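PDB 4M8R: hypothetical protein from Bacteroides caccae, which is of unknown function but carries an N-terminal Ig-like domain followed by a domain that probably resembles a WD40 beta-propeller. Local coordinates for residues 33-38 / 73-77; 44-50 / 61-67. All coordinates share one frame; numbering follows the deposited sequence.

Overall arrangement
Both contacts belong to the N-terminal Ig-like domain and to one sheet, in which strand 60-72 of contact 2 lies beside strand 76-80 of contact 1. Along the chain, 44-50 / 61-67 is nested within the loop closed by 33-38 / 73-77, and the centres of the two lie about 20 Å apart. Contact 1 lies nearer the surface, more than half of its touching residues being exposed; in contact 2 most are buried and none is fully exposed. Contact 1 is a short pairing with three backbone hydrogen bonds and a small apolar cluster. Contact 2 is a longer hairpin with five, whose charged side chains reach a phosphate and a second subunit. Val44 CG2 packs 4.0 Å from Met77 CE.

Contact 1 of 2, residues 33-38 / 73-77; sequences IYGDGF and HSNGM
Ile33 and Met77 form an antiparallel hydrogen-bonded pair, joined by Ile33 N to Met77 O at 2.8 Å and by Met77 N to Ile33 O at 2.9 Å. The first is the straighter, with 165° at the hydrogen. Further along, Gly35 N reaches Asn75 O at 3.1 Å in a more bent bond, its donor above the carbonyl plane, as the strands part into their turns. Between these bonds Gly76 faces Tyr34 as a non-hydrogen-bonded pair, and a side chain at Gly76 would run into Ile33 O.

The apolar part gathers on the face of Ile33 and Met77. Their side chains run side by side, CB of Ile33 4.0 Å from CG of Met77. SE of Met77, present as selenomethionine, approaches CD1 of Phe38 at 3.7 Å in an oblique Met-aromatic contact. With CG beside its own backbone N (chi1 -68°), the Phe38 ring lies against the turn: Ser74 O meets its edge 3.5 Å from CD2, while CE2 rests near Gly76 CA. On the other segment, a weak hydrogen bond from His73 ND1 to Asn75 OD1 links two side chains of the turn.

Val44 of strand 43-50 touches Ile33, strand 88-96 brings Ile92 to Ile33 and Leu94 to Phe38, and Met77 also touches Ile69 of strand 60-72; on its other edge strand 30-36 pairs through Tyr34 with Gly17.

Contact 2 of 2, residues 44-50 / 61-67; sequences VDFDFRW and YLGPVGA. With PO4 (phosphate ion), chain C.
Leu62 O takes the N-H of Phe48 at 2.7 Å, nearly straight and in the carbonyl plane, and also meets CA of Asp47 at 3.3 Å in a CA-H...O contact. Four more backbone bonds complete this antiparallel hairpin. A beta bulge, with a cis peptide before Pro64, sets Gly63 and Pro64 against Asp47; OD1 of Asp47 lies 3.3 Å from CA of Gly63, where a side chain would clash.

On one face, CB of Ala67 sits over the Phe46 ring, 3.3 Å from CE2. The Phe48 ring turns its edge to Val65, CE1 meeting CB at 3.9 Å, and Trp50 sets its rim against CB of Leu62. An alanine in place of Phe46 would probably open a gap over Ala67 and leave Ile79 and Val90 without their aromatic neighbour.

On the other face, Arg49, its CG opposite the backbone N (chi1 -174°), extends past Tyr61 and grips a phosphate ion, probably from the crystallisation liquor, edge-on: NH1 to O3 at 2.8 Å and NH2 to O2 at 3.0 Å. Asp47 OD1 forms a salt bridge with Lys234 of the second subunit. The hairpin thus offers Arg49, Asp47 and Tyr61 to that subunit, while Asp45 OD2 is probably neutralised by its salt bridge to Arg100 of the same chain.

Contact 1 of 2, residues 33-38 / 73-77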
loop_
_atom_site.group_PDB
_atom_site.type_symbol
_atom_site.label_atom_id
_atom_site.label_comp_id
_atom_site.label_asym_id
_atom_site.label_seq_id
_atom_site.Cartn_x
_atom_site.Cartn_y
_atom_site.Cartn_z
ATOM N N ILE A 33 32.992 13.953 -19.901
ATOM C CA ILE A 33 33.120 12.780 -20.736
ATOM C C ILE A 33 34.024 13.130 -21.900
ATOM O O ILE A 33 33.900 14.211 -22.467
ATOM C CB ILE A 33 31.748 12.360 -21.277
ATOM C CG1 ILE A 33 30.914 11.757 -20.154
ATOM C CG2 ILE A 33 31.897 11.360 -22.415
ATOM C CD1 ILE A 33 29.438 11.684 -20.491
ATOM N N TYR A 34 34.917 12.214 -22.257
ATOM C CA TYR A 34 35.847 12.433 -23.359
ATOM C C TYR A 34 35.836 11.260 -24.329
ATOM O O TYR A 34 35.341 10.185 -24.005
ATOM C CB TYR A 34 37.265 12.675 -22.832
ATOM C CG TYR A 34 37.842 11.536 -22.032
ATOM C CD1 TYR A 34 38.543 10.511 -22.650
ATOM C CD2 TYR A 34 37.696 11.491 -20.650
ATOM C CE1 TYR A 34 39.085 9.467 -21.912
ATOM C CE2 TYR A 34 38.229 10.457 -19.903
ATOM C CZ TYR A 34 38.928 9.445 -20.538
ATOM O OH TYR A 34 39.458 8.419 -19.796
ATOM N N GLY A 35 36.392 11.484 -25.514
ATOM C CA GLY A 35 36.481 10.462 -26.553
ATOM C C GLY A 35 36.468 11.058 -27.949
ATOM O O GLY A 35 36.276 12.256 -28.112
ATOM N N ASP A 36 36.692 10.215 -28.953
ATOM C CA ASP A 36 36.664 10.635 -30.354
ATOM C C ASP A 36 35.456 10.017 -31.043
ATOM O O ASP A 36 35.203 8.824 -30.892
ATOM C CB ASP A 36 37.947 10.194 -31.067
ATOM C CG ASP A 36 39.206 10.755 -30.416
ATOM O OD1 ASP A 36 39.172 11.905 -29.922
ATOM O OD2 ASP A 36 40.238 10.045 -30.404
ATOM N N GLY A 37 34.703 10.833 -31.774
ATOM C CA GLY A 37 33.582 10.343 -32.581
ATOM C C GLY A 37 32.186 10.671 -32.072
ATOM O O GLY A 37 31.213 10.070 -32.518
ATOM N N PHE A 38 32.067 11.628 -31.156
ATOM C CA PHE A 38 30.747 12.080 -30.721
ATOM C C PHE A 38 30.002 12.740 -31.873
ATOM O O PHE A 38 30.621 13.251 -32.812
ATOM C CB PHE A 38 30.858 13.038 -29.537
ATOM C CG PHE A 38 31.340 12.377 -28.279
ATOM C CD1 PHE A 38 30.446 11.738 -27.430
ATOM C CD2 PHE A 38 32.686 12.380 -27.952
ATOM C CE1 PHE A 38 30.892 11.124 -26.272
ATOM C CE2 PHE A 38 33.133 11.769 -26.796
ATOM C CZ PHE A 38 32.239 11.141 -25.955
ATOM N N HIS A 73 30.909 19.034 -27.395
ATOM C CA HIS A 73 31.849 19.146 -28.519
ATOM C C HIS A 73 32.015 17.773 -29.177
ATOM O O HIS A 73 31.405 16.789 -28.753
ATOM C CB HIS A 73 33.246 19.652 -28.093
ATOM C CG HIS A 73 33.319 20.198 -26.698
ATOM N ND1 HIS A 73 33.948 19.533 -25.661
ATOM C CD2 HIS A 73 32.858 21.357 -26.176
ATOM C CE1 HIS A 73 33.854 20.258 -24.560
ATOM N NE2 HIS A 73 33.196 21.367 -24.844
ATOM N N SER A 74 32.858 17.716 -30.206
ATOM C CA SER A 74 33.148 16.467 -30.910
ATOM C C SER A 74 34.131 15.589 -30.141
ATOM O O SER A 74 34.183 14.380 -30.387
ATOM C CB SER A 74 33.722 16.764 -32.294
ATOM O OG SER A 74 34.911 17.527 -32.184
ATOM N N ASN A 75 34.892 16.192 -29.219
ATOM C CA ASN A 75 35.865 15.453 -28.408
ATOM C C ASN A 75 35.360 15.109 -27.003
ATOM O O ASN A 75 36.040 14.427 -26.246
ATOM C CB ASN A 75 37.204 16.199 -28.328
ATOM C CG ASN A 75 37.051 17.663 -27.961
ATOM O OD1 ASN A 75 36.190 18.034 -27.166
ATOM N ND2 ASN A 75 37.900 18.502 -28.541
ATOM N N GLY A 76 34.160 15.571 -26.654
ATOM C CA GLY A 76 33.576 15.248 -25.353
ATOM C C GLY A 76 32.399 16.114 -24.947
ATOM O O GLY A 76 31.921 16.935 -25.724
HETATM N N MSE A 77 31.918 15.918 -23.721
HETATM C CA MSE A 77 30.728 16.623 -23.240
HETATM C C MSE A 77 30.742 16.755 -21.745
HETATM O O MSE A 77 31.377 15.967 -21.055
HETATM C CB MSE A 77 29.452 15.913 -23.711
HETATM C CG MSE A 77 29.572 14.395 -23.876
HETATM SE SE MSE A 77 28.273 13.759 -25.232
HETATM C CE MSE A 77 26.747 14.868 -24.718
#

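Contact 2 of 2, residues 44-50 / 61-67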
loop_
_atom_site.group_PDB
_atom_site.type_symbol
_atom_site.label_atom_id
_atom_site.label_comp_id
_atom_site.label_asym_id
_atom_site.label_seq_id
_atom_site.Cartn_x
_atom_site.Cartn_y
_atom_site.Cartn_z
ATOM N N VAL A 44 23.081 11.043 -23.141
ATOM C CA VAL A 44 23.773 10.345 -22.076
ATOM C C VAL A 44 22.750 9.852 -21.062
ATOM O O VAL A 44 21.877 10.609 -20.638
ATOM C CB VAL A 44 24.808 11.264 -21.399
ATOM C CG1 VAL A 44 25.470 10.564 -20.223
ATOM C CG2 VAL A 44 25.860 11.715 -22.409
ATOM N N ASP A 45 22.872 8.579 -20.686
ATOM C CA ASP A 45 21.961 7.924 -19.743
ATOM C C ASP A 45 22.693 7.510 -18.474
ATOM O O ASP A 45 23.866 7.142 -18.515
ATOM C CB ASP A 45 21.371 6.654 -20.365
ATOM C CG ASP A 45 20.255 6.935 -21.339
ATOM O OD1 ASP A 45 19.416 7.828 -21.067
ATOM O OD2 ASP A 45 20.209 6.239 -22.374
ATOM N N PHE A 46 21.967 7.548 -17.360
ATOM C CA PHE A 46 22.453 7.058 -16.078
ATOM C C PHE A 46 21.708 5.791 -15.700
ATOM O O PHE A 46 20.507 5.684 -15.952
ATOM C CB PHE A 46 22.147 8.063 -14.973
ATOM C CG PHE A 46 22.893 9.358 -15.075
ATOM C CD1 PHE A 46 24.268 9.380 -15.257
ATOM C CD2 PHE A 46 22.220 10.563 -14.906
ATOM C CE1 PHE A 46 24.953 10.585 -15.306
ATOM C CE2 PHE A 46 22.898 11.765 -14.959
ATOM C CZ PHE A 46 24.266 11.777 -15.159
ATOM N N ASP A 47 22.417 4.848 -15.081
ATOM C CA ASP A 47 21.790 3.759 -14.335
ATOM C C ASP A 47 22.274 3.850 -12.886
ATOM O O ASP A 47 23.469 3.956 -12.636
ATOM C CB ASP A 47 22.150 2.389 -14.930
ATOM C CG ASP A 47 21.300 2.023 -16.165
ATOM O OD1 ASP A 47 20.472 2.842 -16.632
ATOM O OD2 ASP A 47 21.462 0.892 -16.676
ATOM N N PHE A 48 21.339 3.809 -11.940
ATOM C CA PHE A 48 21.645 3.950 -10.516
ATOM C C PHE A 48 21.466 2.625 -9.780
ATOM O O PHE A 48 20.518 1.886 -10.046
ATOM C CB PHE A 48 20.714 4.987 -9.874
ATOM C CG PHE A 48 20.854 6.373 -10.442
ATOM C CD1 PHE A 48 20.246 6.713 -11.641
ATOM C CD2 PHE A 48 21.553 7.347 -9.757
ATOM C CE1 PHE A 48 20.359 7.990 -12.157
ATOM C CE2 PHE A 48 21.673 8.624 -10.267
ATOM C CZ PHE A 48 21.080 8.945 -11.471
ATOM N N ARG A 49 22.369 2.348 -8.845
ATOM C CA ARG A 49 22.244 1.209 -7.936
ATOM C C ARG A 49 22.551 1.675 -6.520
ATOM O O ARG A 49 23.594 2.272 -6.288
ATOM C CB ARG A 49 23.222 0.112 -8.327
ATOM C CG ARG A 49 23.070 -1.171 -7.517
ATOM C CD ARG A 49 24.375 -1.954 -7.473
ATOM N NE ARG A 49 25.398 -1.255 -6.694
ATOM C CZ ARG A 49 26.665 -1.643 -6.585
ATOM N NH1 ARG A 49 27.095 -2.743 -7.200
ATOM N NH2 ARG A 49 27.511 -0.922 -5.860
ATOM N N TRP A 50 21.649 1.413 -5.579
ATOM C CA TRP A 50 21.853 1.855 -4.200
ATOM C C TRP A 50 21.411 0.852 -3.135
ATOM O O TRP A 50 20.561 0.004 -3.375
ATOM C CB TRP A 50 21.158 3.196 -3.962
ATOM C CG TRP A 50 19.661 3.152 -4.008
ATOM C CD1 TRP A 50 18.827 2.761 -3.011
ATOM C CD2 TRP A 50 18.824 3.555 -5.096
ATOM N NE1 TRP A 50 17.521 2.879 -3.411
ATOM C CE2 TRP A 50 17.489 3.368 -4.685
ATOM C CE3 TRP A 50 19.072 4.059 -6.380
ATOM C CZ2 TRP A 50 16.394 3.658 -5.513
ATOM C CZ3 TRP A 50 17.982 4.347 -7.209
ATOM C CH2 TRP A 50 16.660 4.143 -6.765
ATOM N N TYR A 61 17.204 0.167 -7.658
ATOM C CA TYR A 61 17.652 0.345 -9.043
ATOM C C TYR A 61 16.874 1.437 -9.740
ATOM O O TYR A 61 15.711 1.648 -9.456
ATOM C CB TYR A 61 17.470 -0.945 -9.839
ATOM C CG TYR A 61 17.973 -2.174 -9.129
ATOM C CD1 TYR A 61 19.332 -2.427 -9.029
ATOM C CD2 TYR A 61 17.090 -3.079 -8.548
ATOM C CE1 TYR A 61 19.807 -3.558 -8.379
ATOM C CE2 TYR A 61 17.555 -4.214 -7.895
ATOM C CZ TYR A 61 18.914 -4.446 -7.813
ATOM O OH TYR A 61 19.384 -5.566 -7.168
ATOM N N LEU A 62 17.526 2.126 -10.663
ATOM C CA LEU A 62 16.865 3.122 -11.492
ATOM C C LEU A 62 17.652 3.272 -12.784
ATOM O O LEU A 62 18.878 3.264 -12.765
ATOM C CB LEU A 62 16.788 4.458 -10.757
ATOM C CG LEU A 62 15.909 5.537 -11.386
ATOM C CD1 LEU A 62 14.457 5.082 -11.472
ATOM C CD2 LEU A 62 16.034 6.827 -10.583
ATOM N N GLY A 63 16.946 3.395 -13.902
ATOM C CA GLY A 63 17.597 3.522 -15.200
ATOM C C GLY A 63 16.714 3.061 -16.348
ATOM O O GLY A 63 15.902 2.153 -16.173
ATOM N N PRO A 64 16.857 3.688 -17.536
ATOM C CA PRO A 64 17.765 4.780 -17.865
ATOM C C PRO A 64 17.174 6.135 -17.477
ATOM O O PRO A 64 15.983 6.376 -17.638
ATOM C CB PRO A 64 17.877 4.675 -19.379
ATOM C CG PRO A 64 16.512 4.216 -19.802
ATOM C CD PRO A 64 15.945 3.402 -18.660
ATOM N N VAL A 65 18.011 7.003 -16.949
ATOM C CA VAL A 65 17.601 8.341 -16.580
ATOM C C VAL A 65 18.494 9.248 -17.406
ATOM O O VAL A 65 19.716 9.185 -17.292
ATOM C CB VAL A 65 17.810 8.594 -15.072
ATOM C CG1 VAL A 65 17.400 10.013 -14.683
ATOM C CG2 VAL A 65 17.035 7.571 -14.252
ATOM N N GLY A 66 17.881 10.064 -18.257
ATOM C CA GLY A 66 18.625 10.957 -19.123
ATOM C C GLY A 66 19.420 11.937 -18.295
ATOM O O GLY A 66 18.924 12.459 -17.295
ATOM N N ALA A 67 20.663 12.167 -18.705
ATOM C CA ALA A 67 21.519 13.141 -18.058
ATOM C C ALA A 67 21.352 14.487 -18.744
ATOM O O ALA A 67 21.233 14.553 -19.968
ATOM C CB ALA A 67 22.967 12.696 -18.145
HETATM P P PO4 C . 30.876 -2.448 -6.610
HETATM O O1 PO4 C . 31.164 -1.494 -7.754
HETATM O O2 PO4 C . 30.417 -1.681 -5.397
HETATM O O3 PO4 C . 29.797 -3.410 -7.014
HETATM O O4 PO4 C . 32.112 -3.252 -6.305
HETATM O O HOH W 1 20.909 13.226 -22.322
#